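Local coordinates for Rbsd/fucu transport protein family protein (Streptococcus pneumoniae, PDB 4A34) that binds L-fucose and probably catalyses the interconversion of its alpha and beta anomers, at residues M20-E25 and K137-E142; V27-N32 and Y130-L135. All coordinates share one frame; numbering follows the deposited sequence.

Interaction 1: residues M20-E25 and K137-E142. With FUL (beta-L-fucopyranose), chain B.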
ATOM      1  N   MET I  20      -1.101 -18.702 -14.654  1.00 32.26           N
ATOM      2  CA  MET I  20      -0.130 -19.793 -14.576  1.00 32.16           C
ATOM      3  C   MET I  20       0.342 -20.186 -15.973  1.00 32.13           C
ATOM      4  O   MET I  20      -0.443 -20.252 -16.914  1.00 31.86           O
ATOM      5  CB  MET I  20      -0.720 -21.010 -13.847  1.00 31.97           C
ATOM      6  CG  MET I  20      -0.552 -20.982 -12.336  1.00 31.94           C
ATOM      7  SD  MET I  20      -1.301 -22.395 -11.504  1.00 33.43           S
ATOM      8  CE  MET I  20      -2.689 -21.660 -10.679  1.00 32.38           C
ATOM      9  N   GLY I  21       1.636 -20.437 -16.097  1.00 32.32           N
ATOM     10  CA  GLY I  21       2.196 -20.979 -17.327  1.00 32.55           C
ATOM     11  C   GLY I  21       2.734 -22.376 -17.090  1.00 32.75           C
ATOM     12  O   GLY I  21       2.550 -22.951 -16.008  1.00 32.91           O
ATOM     13  N   HIS I  22       3.397 -22.912 -18.112  1.00 32.83           N
ATOM     14  CA  HIS I  22       4.020 -24.236 -18.095  1.00 32.85           C
ATOM     15  C   HIS I  22       5.033 -24.377 -16.965  1.00 32.66           C
ATOM     16  O   HIS I  22       5.902 -23.519 -16.793  1.00 32.75           O
ATOM     17  CB  HIS I  22       4.708 -24.480 -19.444  1.00 33.09           C
ATOM     18  CG  HIS I  22       5.330 -25.837 -19.587  1.00 34.00           C
ATOM     19  ND1 HIS I  22       6.403 -26.072 -20.420  1.00 34.91           N
ATOM     20  CD2 HIS I  22       5.029 -27.027 -19.013  1.00 33.73           C
ATOM     21  CE1 HIS I  22       6.732 -27.351 -20.354  1.00 35.02           C
ATOM     22  NE2 HIS I  22       5.922 -27.949 -19.500  1.00 33.72           N
ATOM     23  N   GLY I  23       4.915 -25.461 -16.203  1.00 32.40           N
ATOM     24  CA  GLY I  23       5.833 -25.741 -15.099  1.00 31.91           C
ATOM     25  C   GLY I  23       5.326 -25.264 -13.746  1.00 31.71           C
ATOM     26  O   GLY I  23       5.767 -25.763 -12.700  1.00 31.56           O
ATOM     27  N   ASP I  24       4.409 -24.292 -13.761  1.00 31.07           N
ATOM     28  CA  ASP I  24       3.843 -23.767 -12.522  1.00 30.70           C
ATOM     29  C   ASP I  24       3.055 -24.850 -11.811  1.00 30.47           C
ATOM     30  O   ASP I  24       2.447 -25.706 -12.455  1.00 30.60           O
ATOM     31  CB  ASP I  24       2.931 -22.570 -12.793  1.00 30.55           C
ATOM     32  CG  ASP I  24       3.697 -21.290 -13.035  1.00 29.48           C
ATOM     33  OD1 ASP I  24       4.812 -21.129 -12.489  1.00 28.15           O
ATOM     34  OD2 ASP I  24       3.164 -20.435 -13.768  1.00 28.92           O
ATOM     35  N   GLU I  25       3.078 -24.809 -10.484  1.00 30.11           N
ATOM     36  CA  GLU I  25       2.335 -25.766  -9.667  1.00 29.53           C
ATOM     37  C   GLU I  25       1.282 -25.065  -8.810  1.00 29.37           C
ATOM     38  O   GLU I  25       1.410 -23.882  -8.494  1.00 28.87           O
ATOM     39  CB  GLU I  25       3.287 -26.583  -8.795  1.00 29.37           C
ATOM     40  CG  GLU I  25       4.222 -27.481  -9.594  1.00 29.16           C
ATOM     41  CD  GLU I  25       5.331 -28.096  -8.762  1.00 29.80           C
ATOM     42  OE1 GLU I  25       5.172 -28.233  -7.531  1.00 30.37           O
ATOM     43  OE2 GLU I  25       6.373 -28.451  -9.340  1.00 29.93           O
ATOM     44  N   LYS I 137       1.123 -27.396 -14.054  1.00 34.31           N
ATOM     45  CA  LYS I 137       0.546 -26.943 -15.323  1.00 35.17           C
ATOM     46  C   LYS I 137       1.369 -27.312 -16.567  1.00 35.82           C
ATOM     47  O   LYS I 137       2.576 -27.055 -16.629  1.00 35.65           O
ATOM     48  CB  LYS I 137       0.285 -25.430 -15.270  1.00 34.93           C
ATOM     49  CG  LYS I 137      -0.221 -24.840 -16.583  1.00 35.65           C
ATOM     50  CD  LYS I 137      -0.880 -23.488 -16.389  1.00 35.80           C
ATOM     51  CE  LYS I 137      -1.693 -23.091 -17.602  1.00 35.23           C
ATOM     52  NZ  LYS I 137      -2.474 -21.858 -17.323  1.00 35.52           N
ATOM     53  N   GLY I 138       0.692 -27.905 -17.551  1.00 36.69           N
ATOM     54  CA  GLY I 138       1.316 -28.316 -18.806  1.00 38.17           C
ATOM     55  C   GLY I 138       1.070 -27.344 -19.942  1.00 39.51           C
ATOM     56  O   GLY I 138       0.340 -26.362 -19.783  1.00 39.99           O
ATOM     57  N   VAL I 139       1.681 -27.624 -21.089  1.00 40.51           N
ATOM     58  CA  VAL I 139       1.564 -26.796 -22.289  1.00 41.62           C
ATOM     59  C   VAL I 139       0.147 -26.830 -22.861  1.00 42.60           C
ATOM     60  O   VAL I 139      -0.517 -27.864 -22.839  1.00 42.97           O
ATOM     61  CB  VAL I 139       2.578 -27.251 -23.370  1.00 41.51           C
ATOM     62  CG1 VAL I 139       2.573 -26.309 -24.554  1.00 41.74           C
ATOM     63  CG2 VAL I 139       3.986 -27.334 -22.788  1.00 41.73           C
ATOM     64  N   VAL I 140      -0.321 -25.684 -23.347  1.00 43.86           N
ATOM     65  CA  VAL I 140      -1.597 -25.601 -24.056  1.00 45.05           C
ATOM     66  C   VAL I 140      -1.303 -25.395 -25.546  1.00 46.02           C
ATOM     67  O   VAL I 140      -0.768 -24.351 -25.945  1.00 46.26           O
ATOM     68  CB  VAL I 140      -2.498 -24.471 -23.493  1.00 45.04           C
ATOM     69  CG1 VAL I 140      -3.766 -24.316 -24.332  1.00 45.02           C
ATOM     70  CG2 VAL I 140      -2.851 -24.739 -22.036  1.00 44.48           C
ATOM     71  N   VAL I 141      -1.632 -26.403 -26.355  1.00 47.19           N
ATOM     72  CA  VAL I 141      -1.262 -26.416 -27.778  1.00 48.27           C
ATOM     73  C   VAL I 141      -2.474 -26.123 -28.668  1.00 49.00           C
ATOM     74  O   VAL I 141      -3.561 -26.679 -28.453  1.00 49.09           O
ATOM     75  CB  VAL I 141      -0.595 -27.766 -28.197  1.00 48.42           C
ATOM     76  CG1 VAL I 141      -0.191 -27.757 -29.679  1.00 48.67           C
ATOM     77  CG2 VAL I 141       0.622 -28.081 -27.319  1.00 48.33           C
ATOM     78  N   GLU I 142      -2.272 -25.246 -29.656  1.00 49.70           N
ATOM     79  CA  GLU I 142      -3.313 -24.877 -30.619  1.00 50.56           C
ATOM     80  C   GLU I 142      -3.725 -26.075 -31.481  1.00 50.95           C
ATOM     81  O   GLU I 142      -2.876 -26.705 -32.125  1.00 51.29           O
ATOM     82  CB  GLU I 142      -2.838 -23.711 -31.504  1.00 50.78           C
TER
HETATM   83  C1  FUL B1142       7.846 -23.103 -22.037  1.00 37.01           C
HETATM   84  C2  FUL B1142       6.936 -22.448 -23.081  1.00 34.69           C
HETATM   85  O2  FUL B1142       7.123 -21.061 -23.045  1.00 33.14           O
HETATM   86  C3  FUL B1142       7.335 -22.987 -24.456  1.00 35.45           C
HETATM   87  O3  FUL B1142       6.505 -22.524 -25.492  1.00 33.85           O
HETATM   88  C4  FUL B1142       7.301 -24.508 -24.442  1.00 36.74           C
HETATM   89  O4  FUL B1142       5.977 -24.905 -24.192  1.00 37.14           O
HETATM   90  C5  FUL B1142       8.191 -25.031 -23.317  1.00 37.76           C
HETATM   91  C6  FUL B1142       8.244 -26.556 -23.296  1.00 38.78           C
HETATM   92  O5  FUL B1142       7.698 -24.519 -22.089  1.00 38.13           O
HETATM   93  O1  FUL B1142       7.576 -22.633 -20.738  1.00 37.75           O

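Interaction 2: residues V27-N32 and Y130-L135. With FUL (beta-L-fucopyranose), chain C.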
ATOM      1  N   VAL I  27      -1.449 -26.017  -5.376  1.00 29.34           N
ATOM      2  CA  VAL I  27      -1.783 -26.962  -4.322  1.00 29.32           C
ATOM      3  C   VAL I  27      -3.251 -26.868  -3.962  1.00 29.53           C
ATOM      4  O   VAL I  27      -3.764 -25.789  -3.662  1.00 29.45           O
ATOM      5  CB  VAL I  27      -0.931 -26.730  -3.053  1.00 29.23           C
ATOM      6  CG1 VAL I  27      -1.245 -27.772  -2.003  1.00 29.56           C
ATOM      7  CG2 VAL I  27       0.556 -26.765  -3.383  1.00 29.49           C
ATOM      8  N   LEU I  28      -3.928 -28.010  -3.999  1.00 29.79           N
ATOM      9  CA  LEU I  28      -5.293 -28.081  -3.530  1.00 30.23           C
ATOM     10  C   LEU I  28      -5.199 -28.580  -2.101  1.00 30.41           C
ATOM     11  O   LEU I  28      -4.995 -29.770  -1.852  1.00 30.61           O
ATOM     12  CB  LEU I  28      -6.136 -29.003  -4.425  1.00 30.36           C
ATOM     13  CG  LEU I  28      -6.055 -28.760  -5.947  1.00 31.48           C
ATOM     14  CD1 LEU I  28      -6.876 -29.771  -6.754  1.00 32.04           C
ATOM     15  CD2 LEU I  28      -6.475 -27.344  -6.328  1.00 30.88           C
ATOM     16  N   ALA I  29      -5.301 -27.653  -1.156  1.00 30.47           N
ATOM     17  CA  ALA I  29      -5.072 -27.974   0.244  1.00 30.71           C
ATOM     18  C   ALA I  29      -6.361 -28.350   0.965  1.00 30.82           C
ATOM     19  O   ALA I  29      -7.407 -27.742   0.729  1.00 30.92           O
ATOM     20  CB  ALA I  29      -4.402 -26.811   0.936  1.00 30.69           C
ATOM     21  N   ASP I  30      -6.284 -29.340   1.850  1.00 30.85           N
ATOM     22  CA  ASP I  30      -7.451 -29.735   2.627  1.00 31.19           C
ATOM     23  C   ASP I  30      -7.612 -28.872   3.877  1.00 31.30           C
ATOM     24  O   ASP I  30      -6.703 -28.137   4.250  1.00 31.27           O
ATOM     25  CB  ASP I  30      -7.447 -31.243   2.946  1.00 31.58           C
ATOM     26  CG  ASP I  30      -6.340 -31.669   3.925  1.00 32.51           C
ATOM     27  OD1 ASP I  30      -6.001 -30.927   4.882  1.00 34.16           O
ATOM     28  OD2 ASP I  30      -5.826 -32.795   3.745  1.00 32.86           O
ATOM     29  N   ALA I  31      -8.767 -28.988   4.529  1.00 31.51           N
ATOM     30  CA  ALA I  31      -9.150 -28.096   5.624  1.00 31.44           C
ATOM     31  C   ALA I  31      -8.134 -28.029   6.751  1.00 31.41           C
ATOM     32  O   ALA I  31      -7.997 -26.997   7.395  1.00 31.44           O
ATOM     33  CB  ALA I  31     -10.509 -28.487   6.170  1.00 31.62           C
ATOM     34  N   ASN I  32      -7.431 -29.133   6.983  1.00 31.35           N
ATOM     35  CA  ASN I  32      -6.471 -29.231   8.077  1.00 31.20           C
ATOM     36  C   ASN I  32      -5.084 -28.727   7.695  1.00 31.10           C
ATOM     37  O   ASN I  32      -4.206 -28.592   8.551  1.00 31.13           O
ATOM     38  CB  ASN I  32      -6.378 -30.678   8.562  1.00 31.38           C
ATOM     39  CG  ASN I  32      -7.610 -31.119   9.322  1.00 31.56           C
ATOM     40  OD1 ASN I  32      -7.773 -30.804  10.506  1.00 31.18           O
ATOM     41  ND2 ASN I  32      -8.484 -31.862   8.648  1.00 31.19           N
ATOM     42  N   TYR I 130      -5.139 -36.263   4.674  1.00 36.04           N
ATOM     43  CA  TYR I 130      -4.098 -36.536   3.685  1.00 35.55           C
ATOM     44  C   TYR I 130      -4.660 -36.427   2.267  1.00 35.23           C
ATOM     45  O   TYR I 130      -4.449 -37.304   1.422  1.00 35.13           O
ATOM     46  CB  TYR I 130      -3.458 -37.906   3.948  1.00 35.52           C
ATOM     47  CG  TYR I 130      -2.709 -37.993   5.265  1.00 36.09           C
ATOM     48  CD1 TYR I 130      -1.379 -37.576   5.358  1.00 36.40           C
ATOM     49  CD2 TYR I 130      -3.326 -38.491   6.418  1.00 36.66           C
ATOM     50  CE1 TYR I 130      -0.682 -37.648   6.553  1.00 35.93           C
ATOM     51  CE2 TYR I 130      -2.633 -38.567   7.629  1.00 36.42           C
ATOM     52  CZ  TYR I 130      -1.304 -38.145   7.682  1.00 36.76           C
ATOM     53  OH  TYR I 130      -0.586 -38.213   8.863  1.00 37.42           O
ATOM     54  N   ALA I 131      -5.371 -35.322   2.029  1.00 34.85           N
ATOM     55  CA  ALA I 131      -6.220 -35.154   0.843  1.00 34.48           C
ATOM     56  C   ALA I 131      -5.673 -34.087  -0.087  1.00 34.14           C
ATOM     57  O   ALA I 131      -6.319 -33.702  -1.066  1.00 34.23           O
ATOM     58  CB  ALA I 131      -7.650 -34.806   1.266  1.00 34.32           C
ATOM     59  N   ASN I 132      -4.475 -33.621   0.238  1.00 33.39           N
ATOM     60  CA  ASN I 132      -3.830 -32.540  -0.465  1.00 32.78           C
ATOM     61  C   ASN I 132      -3.261 -33.028  -1.788  1.00 32.51           C
ATOM     62  O   ASN I 132      -2.784 -34.150  -1.871  1.00 32.59           O
ATOM     63  CB  ASN I 132      -2.722 -31.985   0.425  1.00 32.80           C
ATOM     64  CG  ASN I 132      -3.234 -31.541   1.781  1.00 32.68           C
ATOM     65  OD1 ASN I 132      -3.840 -30.481   1.902  1.00 33.95           O
ATOM     66  ND2 ASN I 132      -2.989 -32.347   2.811  1.00 32.14           N
ATOM     67  N   ILE I 133      -3.316 -32.195  -2.822  1.00 32.23           N
ATOM     68  CA  ILE I 133      -2.776 -32.567  -4.130  1.00 32.44           C
ATOM     69  C   ILE I 133      -1.908 -31.431  -4.635  1.00 32.63           C
ATOM     70  O   ILE I 133      -2.188 -30.279  -4.334  1.00 33.32           O
ATOM     71  CB  ILE I 133      -3.899 -32.828  -5.184  1.00 32.40           C
ATOM     72  CG1 ILE I 133      -5.009 -33.721  -4.628  1.00 32.93           C
ATOM     73  CG2 ILE I 133      -3.331 -33.451  -6.451  1.00 31.42           C
ATOM     74  CD1 ILE I 133      -6.149 -33.951  -5.607  1.00 34.18           C
ATOM     75  N   ILE I 134      -0.854 -31.744  -5.386  1.00 32.74           N
ATOM     76  CA  ILE I 134      -0.128 -30.713  -6.139  1.00 32.88           C
ATOM     77  C   ILE I 134      -0.190 -31.043  -7.613  1.00 33.08           C
ATOM     78  O   ILE I 134       0.139 -32.158  -8.020  1.00 33.02           O
ATOM     79  CB  ILE I 134       1.352 -30.554  -5.731  1.00 32.87           C
ATOM     80  CG1 ILE I 134       1.488 -30.371  -4.220  1.00 32.57           C
ATOM     81  CG2 ILE I 134       1.972 -29.372  -6.475  1.00 32.62           C
ATOM     82  CD1 ILE I 134       2.900 -30.370  -3.736  1.00 32.27           C
ATOM     83  N   LEU I 135      -0.640 -30.065  -8.395  1.00 33.29           N
ATOM     84  CA  LEU I 135      -0.798 -30.207  -9.832  1.00 33.01           C
ATOM     85  C   LEU I 135       0.167 -29.262 -10.509  1.00 33.12           C
ATOM     86  O   LEU I 135       0.321 -28.114 -10.075  1.00 33.24           O
ATOM     87  CB  LEU I 135      -2.229 -29.859 -10.230  1.00 33.00           C
ATOM     88  CG  LEU I 135      -3.377 -30.619  -9.556  1.00 32.59           C
ATOM     89  CD1 LEU I 135      -4.699 -29.972  -9.929  1.00 30.83           C
ATOM     90  CD2 LEU I 135      -3.362 -32.091  -9.974  1.00 32.66           C
TER
HETATM   91  C1  FUL C1144      -1.653 -32.244   7.546  1.00 44.27           C
HETATM   92  C2  FUL C1144      -3.017 -32.198   6.845  1.00 43.71           C
HETATM   93  O2  FUL C1144      -2.967 -31.492   5.626  1.00 43.62           O
HETATM   94  C3  FUL C1144      -3.434 -33.638   6.560  1.00 43.39           C
HETATM   95  O3  FUL C1144      -4.710 -33.691   5.981  1.00 44.43           O
HETATM   96  C4  FUL C1144      -3.433 -34.447   7.845  1.00 43.43           C
HETATM   97  O4  FUL C1144      -4.369 -33.876   8.721  1.00 43.17           O
HETATM   98  C5  FUL C1144      -2.048 -34.364   8.475  1.00 43.95           C
HETATM   99  C6  FUL C1144      -1.953 -35.238   9.720  1.00 43.18           C
HETATM  100  O5  FUL C1144      -1.771 -32.995   8.746  1.00 44.32           O
HETATM  101  O1  FUL C1144      -1.165 -30.960   7.841  1.00 45.68           O

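Interaction 1: residues M20-E25 and K137-E142
Lys137 lies against the type II turn Gly21-Asp24, tied to it by two backbone hydrogen bonds, Gly23 N to Lys137 O (2.9 Å) and Lys137 N to Asp24 O (2.7 Å). A third bond comes from the side chain. Lys137 runs fully extended, with CG anti to its backbone N (chi1 176°). Its CG passes Gly21 O, and its CD packs on Met20 CB at 3.6 Å. The ammonium NZ then reaches Met20 O at 2.6 Å, coming from above the carbonyl plane. NZ also bonds Leu17 O, so it sits over the C-terminal end of helix 11-19. Within the turn, Asp24 OD2 accepts Gly21 N on its anti side. Asp24 OD1 bonds Ser37 of the second subunit.

The His22 ring points to the sugar. Val139 CG2 covers one face in a CH-pi contact, 3.6 Å from the ring centroid and almost on the normal. Lys137 O lies at the ring edge. His22 ND1 donates to the fucose ring oxygen O5 at 2.6 Å, nearly straight at 168°. NE2 bonds Asp64 OD1, and the two bonds together hold the ring's rotation. Val139 CG2 also touches fucose O4 at 3.4 Å. O5 is the oxygen released when a pyranose opens, so the N-H of His22 directed at it is consistent with the mutarotase name.

Interaction 2: residues V27-N32 and Y130-L135
Asp30 and Asn132 meet side chain to side chain at the fucose pocket, just beyond the ends of two paired strands. Asp30 CB touches Ala131 CB at 3.9 Å. Its CG lies between the backbone N and the carbonyl carbon (chi1 68°), and this turns the carboxylate toward the 130-135 segment. Asp30 CG lies 3.4 Å from Asn132 OD1. OD1 of Asp30 accepts fucose O2 and bonds Asn32 N weakly. OD2 of Asp30 accepts fucose O3 at 2.7 Å and also takes Ala131 N nearly along its C-O axis.

The strands behind, 25-29 and 133-136, are antiparallel neighbours in the middle of the mixed sheet of this RbsD/FucU fold. Leu28 and Ile133 form a hydrogen-bonded pair, with Leu28 N to Ile133 O at 2.9 Å and the return bond from Ile133 N. Val27 and Ile134 form the adjacent non-hydrogen-bonded pair. Their side chains lie side by side, facing helix 108-116. On the other face Leu28 CD1 meets Leu135 CD1 at 3.9 Å, under helix 50-60.

Where the backbone ladder stops, the Asn132 side chain supplies the next bond: its OD1 accepts Asp30 N at 2.7 Å, with the donor above the carbonyl plane. Its ND2 turns to the sugar and donates to fucose O2 at 2.9 Å. Tyr130 N donates to fucose O3, and the Tyr130 ring lies with one face against the sugar carbons. The Tyr130 hydroxyl bonds Asp80 OD2.

How the interactions relate
Interaction 2 is nested inside the chain loop closed by interaction 1. They lie near opposite ends of the strand pair 25-29 and 133-136, with centres about 20 Å apart. The contacts touch where Glu25 CB packs on Leu135 O at 3.6 Å. Each lies at a different fucose, since the pocket is shared between subunits. The sugar at interaction 1 is also bound by Asp30, Tyr130 and Asn132 of the second subunit. The sugar at interaction 2 receives His22 of the fourth subunit. A site therefore combines an interaction 1 from one chain with an interaction 2 from another, with Tyr112 also bonding the sugar. Val140 N bonds Asn32 OD1 of the second subunit, and Asn32 OD1 bonds Val140 N of the fourth.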